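Local coordinates for Lmo0740 protein (Listeria monocytogenes, PDB 4RFA) that probably acts as a Crp-family transcription regulator, pairing a cyclic nucleotide-binding-type beta domain with a DNA-binding domain, at residues S49-E63 against H95-I109. Residues are numbered along the deposited sequence; the frame is centred on the assembly and turned at random.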
loop_
_atom_site.group_PDB
_atom_site.type_symbol
_atom_site.label_atom_id
_atom_site.label_comp_id
_atom_site.label_asym_id
_atom_site.label_seq_id
_atom_site.Cartn_x
_atom_site.Cartn_y
_atom_site.Cartn_z
ATOM N N SER A 49 -17.424 -3.853 8.562
ATOM C CA SER A 49 -17.494 -4.792 7.455
ATOM C C SER A 49 -16.456 -4.540 6.375
ATOM O O SER A 49 -15.827 -3.502 6.308
ATOM C CB SER A 49 -18.912 -4.798 6.871
ATOM O OG SER A 49 -19.513 -3.522 6.976
ATOM N N ILE A 50 -16.285 -5.548 5.548
ATOM C CA ILE A 50 -15.387 -5.557 4.426
ATOM C C ILE A 50 -16.263 -5.390 3.170
ATOM O O ILE A 50 -17.392 -5.867 3.160
ATOM C CB ILE A 50 -14.634 -6.893 4.429
ATOM C CG1 ILE A 50 -13.840 -7.038 5.721
ATOM C CG2 ILE A 50 -13.686 -6.998 3.273
ATOM C CD1 ILE A 50 -12.948 -5.846 6.017
ATOM N N PHE A 51 -15.752 -4.709 2.140
ATOM C CA PHE A 51 -16.526 -4.449 0.906
ATOM C C PHE A 51 -15.854 -5.059 -0.308
ATOM O O PHE A 51 -14.710 -4.816 -0.544
ATOM C CB PHE A 51 -16.680 -2.931 0.667
ATOM C CG PHE A 51 -17.337 -2.224 1.795
ATOM C CD1 PHE A 51 -16.625 -1.928 2.954
ATOM C CD2 PHE A 51 -18.658 -1.890 1.736
ATOM C CE1 PHE A 51 -17.253 -1.324 4.041
ATOM C CE2 PHE A 51 -19.288 -1.280 2.797
ATOM C CZ PHE A 51 -18.593 -1.002 3.955
ATOM N N PHE A 52 -16.567 -5.869 -1.074
ATOM C CA PHE A 52 -16.030 -6.388 -2.335
ATOM C C PHE A 52 -16.680 -5.830 -3.567
ATOM O O PHE A 52 -17.903 -5.966 -3.749
ATOM C CB PHE A 52 -16.242 -7.892 -2.393
ATOM C CG PHE A 52 -15.157 -8.643 -1.761
ATOM C CD1 PHE A 52 -13.950 -8.798 -2.427
ATOM C CD2 PHE A 52 -15.308 -9.151 -0.486
ATOM C CE1 PHE A 52 -12.905 -9.477 -1.832
ATOM C CE2 PHE A 52 -14.272 -9.836 0.119
ATOM C CZ PHE A 52 -13.069 -10.004 -0.554
ATOM N N ILE A 53 -15.876 -5.279 -4.459
ATOM C CA ILE A 53 -16.401 -4.727 -5.704
ATOM C C ILE A 53 -16.561 -5.895 -6.653
ATOM O O ILE A 53 -15.627 -6.673 -6.848
ATOM C CB ILE A 53 -15.460 -3.720 -6.337
ATOM C CG1 ILE A 53 -14.977 -2.700 -5.310
ATOM C CG2 ILE A 53 -16.086 -3.109 -7.582
ATOM C CD1 ILE A 53 -15.972 -2.224 -4.293
ATOM N N VAL A 54 -17.749 -6.051 -7.210
ATOM C CA VAL A 54 -17.970 -7.133 -8.179
ATOM C C VAL A 54 -18.014 -6.575 -9.581
ATOM O O VAL A 54 -17.635 -7.257 -10.513
ATOM C CB VAL A 54 -19.210 -8.006 -7.878
ATOM C CG1 VAL A 54 -19.139 -8.571 -6.474
ATOM C CG2 VAL A 54 -20.479 -7.217 -8.060
ATOM N N GLU A 55 -18.425 -5.331 -9.751
ATOM C CA GLU A 55 -18.312 -4.737 -11.074
ATOM C C GLU A 55 -18.188 -3.240 -11.011
ATOM O O GLU A 55 -18.647 -2.618 -10.059
ATOM C CB GLU A 55 -19.515 -5.150 -11.941
ATOM C CG GLU A 55 -20.834 -4.615 -11.485
ATOM C CD GLU A 55 -22.020 -5.067 -12.369
ATOM O OE1 GLU A 55 -22.142 -6.276 -12.675
ATOM O OE2 GLU A 55 -22.846 -4.196 -12.739
ATOM N N GLY A 56 -17.573 -2.652 -12.032
ATOM C CA GLY A 56 -17.338 -1.201 -12.071
ATOM C C GLY A 56 -16.030 -0.724 -11.418
ATOM O O GLY A 56 -15.276 -1.514 -10.854
ATOM N N TYR A 57 -15.799 0.589 -11.473
ATOM C CA TYR A 57 -14.528 1.187 -11.093
ATOM C C TYR A 57 -14.788 2.410 -10.269
ATOM O O TYR A 57 -15.759 3.132 -10.472
ATOM C CB TYR A 57 -13.708 1.558 -12.344
ATOM C CG TYR A 57 -13.266 0.346 -13.138
ATOM C CD1 TYR A 57 -14.056 -0.214 -14.123
ATOM C CD2 TYR A 57 -12.060 -0.240 -12.882
ATOM C CE1 TYR A 57 -13.627 -1.335 -14.832
ATOM C CE2 TYR A 57 -11.635 -1.335 -13.559
ATOM C CZ TYR A 57 -12.423 -1.891 -14.527
ATOM O OH TYR A 57 -11.936 -2.989 -15.184
ATOM N N ALA A 58 -13.954 2.632 -9.288
ATOM C CA ALA A 58 -13.983 3.903 -8.602
ATOM C C ALA A 58 -12.589 4.471 -8.489
ATOM O O ALA A 58 -11.618 3.800 -8.807
ATOM C CB ALA A 58 -14.602 3.739 -7.215
ATOM N N ALA A 59 -12.504 5.703 -7.991
ATOM C CA ALA A 59 -11.228 6.373 -7.735
ATOM C C ALA A 59 -11.155 6.855 -6.334
ATOM O O ALA A 59 -12.109 7.453 -5.829
ATOM C CB ALA A 59 -11.057 7.572 -8.668
ATOM N N VAL A 60 -10.009 6.630 -5.709
ATOM C CA VAL A 60 -9.724 7.197 -4.401
ATOM C C VAL A 60 -8.966 8.547 -4.606
ATOM O O VAL A 60 -7.887 8.591 -5.193
ATOM C CB VAL A 60 -8.852 6.224 -3.584
ATOM C CG1 VAL A 60 -8.653 6.702 -2.173
ATOM C CG2 VAL A 60 -9.447 4.808 -3.594
ATOM N N GLU A 61 -9.491 9.621 -4.054
ATOM C CA GLU A 61 -8.943 10.963 -4.254
ATOM C C GLU A 61 -8.120 11.483 -3.089
ATOM O O GLU A 61 -8.532 11.347 -1.948
ATOM C CB GLU A 61 -10.100 11.941 -4.448
ATOM C CG GLU A 61 -11.113 11.491 -5.493
ATOM C CD GLU A 61 -12.042 12.612 -5.946
ATOM O OE1 GLU A 61 -11.929 13.732 -5.384
ATOM O OE2 GLU A 61 -12.877 12.362 -6.850
ATOM N N LEU A 62 -6.998 12.143 -3.390
ATOM C CA LEU A 62 -6.240 12.901 -2.384
ATOM C C LEU A 62 -6.951 14.232 -2.086
ATOM O O LEU A 62 -6.955 15.159 -2.921
ATOM C CB LEU A 62 -4.786 13.150 -2.839
ATOM C CG LEU A 62 -3.951 14.102 -1.940
ATOM C CD1 LEU A 62 -4.115 13.802 -0.452
ATOM C CD2 LEU A 62 -2.476 14.070 -2.314
ATOM N N GLU A 63 -7.517 14.334 -0.887
ATOM C CA GLU A 63 -8.273 15.519 -0.494
ATOM C C GLU A 63 -7.335 16.714 -0.307
ATOM O O GLU A 63 -6.415 16.668 0.518
ATOM C CB GLU A 63 -9.093 15.248 0.775
ATOM C CG GLU A 63 -10.199 14.220 0.568
ATOM C CD GLU A 63 -11.284 14.700 -0.383
ATOM O OE1 GLU A 63 -11.457 15.933 -0.532
ATOM O OE2 GLU A 63 -11.981 13.852 -0.977
ATOM N N HIS A 95 -8.747 10.762 2.350
ATOM C CA HIS A 95 -9.070 10.404 0.968
ATOM C C HIS A 95 -10.605 10.165 0.885
ATOM O O HIS A 95 -11.241 9.823 1.898
ATOM C CB HIS A 95 -8.297 9.121 0.552
ATOM C CG HIS A 95 -6.830 9.320 0.261
ATOM N ND1 HIS A 95 -5.894 9.602 1.240
ATOM C CD2 HIS A 95 -6.130 9.214 -0.899
ATOM C CE1 HIS A 95 -4.697 9.704 0.690
ATOM N NE2 HIS A 95 -4.815 9.472 -0.606
ATOM N N SER A 96 -11.193 10.352 -0.300
ATOM C CA SER A 96 -12.602 9.952 -0.559
ATOM C C SER A 96 -12.702 9.117 -1.856
ATOM O O SER A 96 -11.750 9.074 -2.624
ATOM C CB SER A 96 -13.505 11.171 -0.642
ATOM O OG SER A 96 -13.445 11.768 -1.915
ATOM N N ILE A 97 -13.847 8.481 -2.094
ATOM C CA ILE A 97 -13.971 7.418 -3.089
ATOM C C ILE A 97 -15.119 7.663 -4.033
ATOM O O ILE A 97 -16.231 7.679 -3.613
ATOM C CB ILE A 97 -14.147 6.047 -2.393
ATOM C CG1 ILE A 97 -12.910 5.774 -1.535
ATOM C CG2 ILE A 97 -14.367 4.950 -3.430
ATOM C CD1 ILE A 97 -12.943 4.528 -0.680
ATOM N N THR A 98 -14.833 7.841 -5.321
ATOM C CA THR A 98 -15.807 8.283 -6.296
ATOM C C THR A 98 -15.936 7.274 -7.407
ATOM O O THR A 98 -14.931 6.800 -7.943
ATOM C CB THR A 98 -15.327 9.592 -6.940
ATOM O OG1 THR A 98 -15.076 10.551 -5.914
ATOM C CG2 THR A 98 -16.298 10.134 -7.935
ATOM N N VAL A 99 -17.166 6.983 -7.786
ATOM C CA VAL A 99 -17.468 6.033 -8.809
ATOM C C VAL A 99 -17.144 6.657 -10.136
ATOM O O VAL A 99 -17.595 7.765 -10.431
ATOM C CB VAL A 99 -18.936 5.595 -8.722
ATOM C CG1 VAL A 99 -19.315 4.690 -9.872
ATOM C CG2 VAL A 99 -19.137 4.880 -7.383
HETATM N N MSE A 100 -16.359 5.931 -10.926
HETATM C CA MSE A 100 -15.814 6.435 -12.181
HETATM C C MSE A 100 -16.504 5.928 -13.407
HETATM O O MSE A 100 -16.429 6.547 -14.497
HETATM C CB MSE A 100 -14.399 5.886 -12.282
HETATM C CG MSE A 100 -13.515 6.668 -11.353
HETATM SE SE MSE A 100 -12.923 8.224 -12.373
HETATM C CE MSE A 100 -13.818 9.635 -11.314
ATOM N N SER A 101 -17.125 4.762 -13.249
ATOM C CA SER A 101 -17.833 4.107 -14.321
ATOM C C SER A 101 -19.334 4.443 -14.185
ATOM O O SER A 101 -19.769 5.151 -13.247
ATOM C CB SER A 101 -17.537 2.608 -14.302
ATOM O OG SER A 101 -17.843 2.072 -13.041
ATOM N N GLU A 102 -20.129 3.979 -15.137
ATOM C CA GLU A 102 -21.534 4.362 -15.202
ATOM C C GLU A 102 -22.256 3.756 -14.005
ATOM O O GLU A 102 -23.080 4.413 -13.344
ATOM C CB GLU A 102 -22.130 3.916 -16.532
ATOM C CG GLU A 102 -21.432 4.540 -17.754
ATOM N N SER A 103 -21.895 2.511 -13.696
ATOM C CA SER A 103 -22.286 1.881 -12.442
ATOM C C SER A 103 -21.220 0.982 -11.822
ATOM O O SER A 103 -20.224 0.600 -12.466
ATOM C CB SER A 103 -23.572 1.061 -12.639
ATOM O OG SER A 103 -23.267 -0.116 -13.363
ATOM N N LEU A 104 -21.469 0.672 -10.551
ATOM C CA LEU A 104 -20.649 -0.149 -9.743
ATOM C C LEU A 104 -21.521 -0.864 -8.713
ATOM O O LEU A 104 -22.476 -0.265 -8.162
ATOM C CB LEU A 104 -19.592 0.723 -9.061
ATOM C CG LEU A 104 -18.633 0.083 -8.071
ATOM C CD1 LEU A 104 -17.313 0.876 -8.017
ATOM C CD2 LEU A 104 -19.245 -0.053 -6.684
HETATM N N MSE A 105 -21.197 -2.131 -8.478
HETATM C CA MSE A 105 -21.899 -2.991 -7.522
HETATM C C MSE A 105 -20.911 -3.544 -6.578
HETATM O O MSE A 105 -19.867 -4.010 -6.990
HETATM C CB MSE A 105 -22.481 -4.248 -8.149
HETATM C CG MSE A 105 -23.055 -5.285 -7.145
HETATM SE SE MSE A 105 -24.006 -6.644 -8.234
HETATM C CE MSE A 105 -25.396 -5.468 -9.015
ATOM N N LEU A 106 -21.257 -3.557 -5.309
ATOM C CA LEU A 106 -20.428 -4.228 -4.327
ATOM C C LEU A 106 -21.221 -4.995 -3.318
ATOM O O LEU A 106 -22.431 -4.819 -3.206
ATOM C CB LEU A 106 -19.539 -3.201 -3.624
ATOM C CG LEU A 106 -20.194 -2.107 -2.808
ATOM C CD1 LEU A 106 -20.776 -2.658 -1.520
ATOM C CD2 LEU A 106 -19.181 -1.036 -2.482
ATOM N N TYR A 107 -20.510 -5.830 -2.567
ATOM C CA TYR A 107 -21.083 -6.533 -1.434
ATOM C C TYR A 107 -20.518 -6.010 -0.122
ATOM O O TYR A 107 -19.342 -5.838 0.028
ATOM C CB TYR A 107 -20.866 -8.047 -1.586
ATOM C CG TYR A 107 -21.859 -8.647 -2.557
ATOM C CD1 TYR A 107 -23.135 -8.993 -2.157
ATOM C CD2 TYR A 107 -21.540 -8.772 -3.897
ATOM C CE1 TYR A 107 -24.054 -9.506 -3.067
ATOM C CE2 TYR A 107 -22.450 -9.280 -4.814
ATOM C CZ TYR A 107 -23.686 -9.649 -4.401
ATOM O OH TYR A 107 -24.550 -10.130 -5.345
ATOM N N LYS A 108 -21.377 -5.712 0.829
ATOM C CA LYS A 108 -20.899 -5.345 2.161
ATOM C C LYS A 108 -20.997 -6.591 2.994
ATOM O O LYS A 108 -22.088 -7.123 3.148
ATOM C CB LYS A 108 -21.789 -4.255 2.754
ATOM C CG LYS A 108 -21.420 -3.842 4.166
ATOM C CD LYS A 108 -22.354 -2.758 4.647
ATOM C CE LYS A 108 -22.131 -2.448 6.120
ATOM N NZ LYS A 108 -23.276 -1.663 6.645
ATOM N N ILE A 109 -19.880 -7.027 3.558
ATOM C CA ILE A 109 -19.861 -8.224 4.374
ATOM C C ILE A 109 -19.382 -7.987 5.798
ATOM O O ILE A 109 -18.284 -7.502 6.026
ATOM C CB ILE A 109 -18.934 -9.282 3.776
ATOM C CG1 ILE A 109 -19.305 -9.559 2.331
ATOM C CG2 ILE A 109 -19.068 -10.540 4.589
ATOM C CD1 ILE A 109 -18.197 -10.126 1.504
#
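Ile50 and Ile109 exchange two backbone hydrogen bonds, as do Phe52 and Tyr107, so strands 49-55 and 103-109 run antiparallel, at 153°. A classic beta bulge follows: Val54 N bonds to Met105 O at 2.9 Å, while Glu55 N reaches the same oxygen only weakly. Around the bend, Ser101 OG accepts from Tyr57 N (3.0 Å) and donates to Ser103 O, tying the turn to Gly56-Tyr57. Ladder pairing then resumes between 58-62 and 95-99 through Ala59-Thr98 and Glu61-Ser96.

Two carboxylates reach across this second ladder. Thr98 OG1 donates to Glu61 OE2 (3.0 Å) from above the carboxylate plane, and the same oxygen takes a salt bridge from Arg188. Ser96 OG meets Glu63 OE2 at 2.7 Å, nearly along its C-O axis; a bend at chi2 (-66°) folds Glu63 back to it.

Among apolar contacts, Val54 CG1 lies at the Tyr107 ring edge, in plane, 3.5 Å from Tyr107 CD2. Lys108 runs extended beside Phe51, with Lys108 CG 3.6 Å from Phe51 CE2. Leu106 CD1 meets the edge of the Phe51 ring.

The two bent, paired ranges are consistent with the beta-roll of Crp-like proteins: strand 29-35 flanks 103-109, strand 81-82 flanks 49-55, strand 72-76 flanks 58-62, and Tyr140 of the second subunit packs edge-to-face with His95.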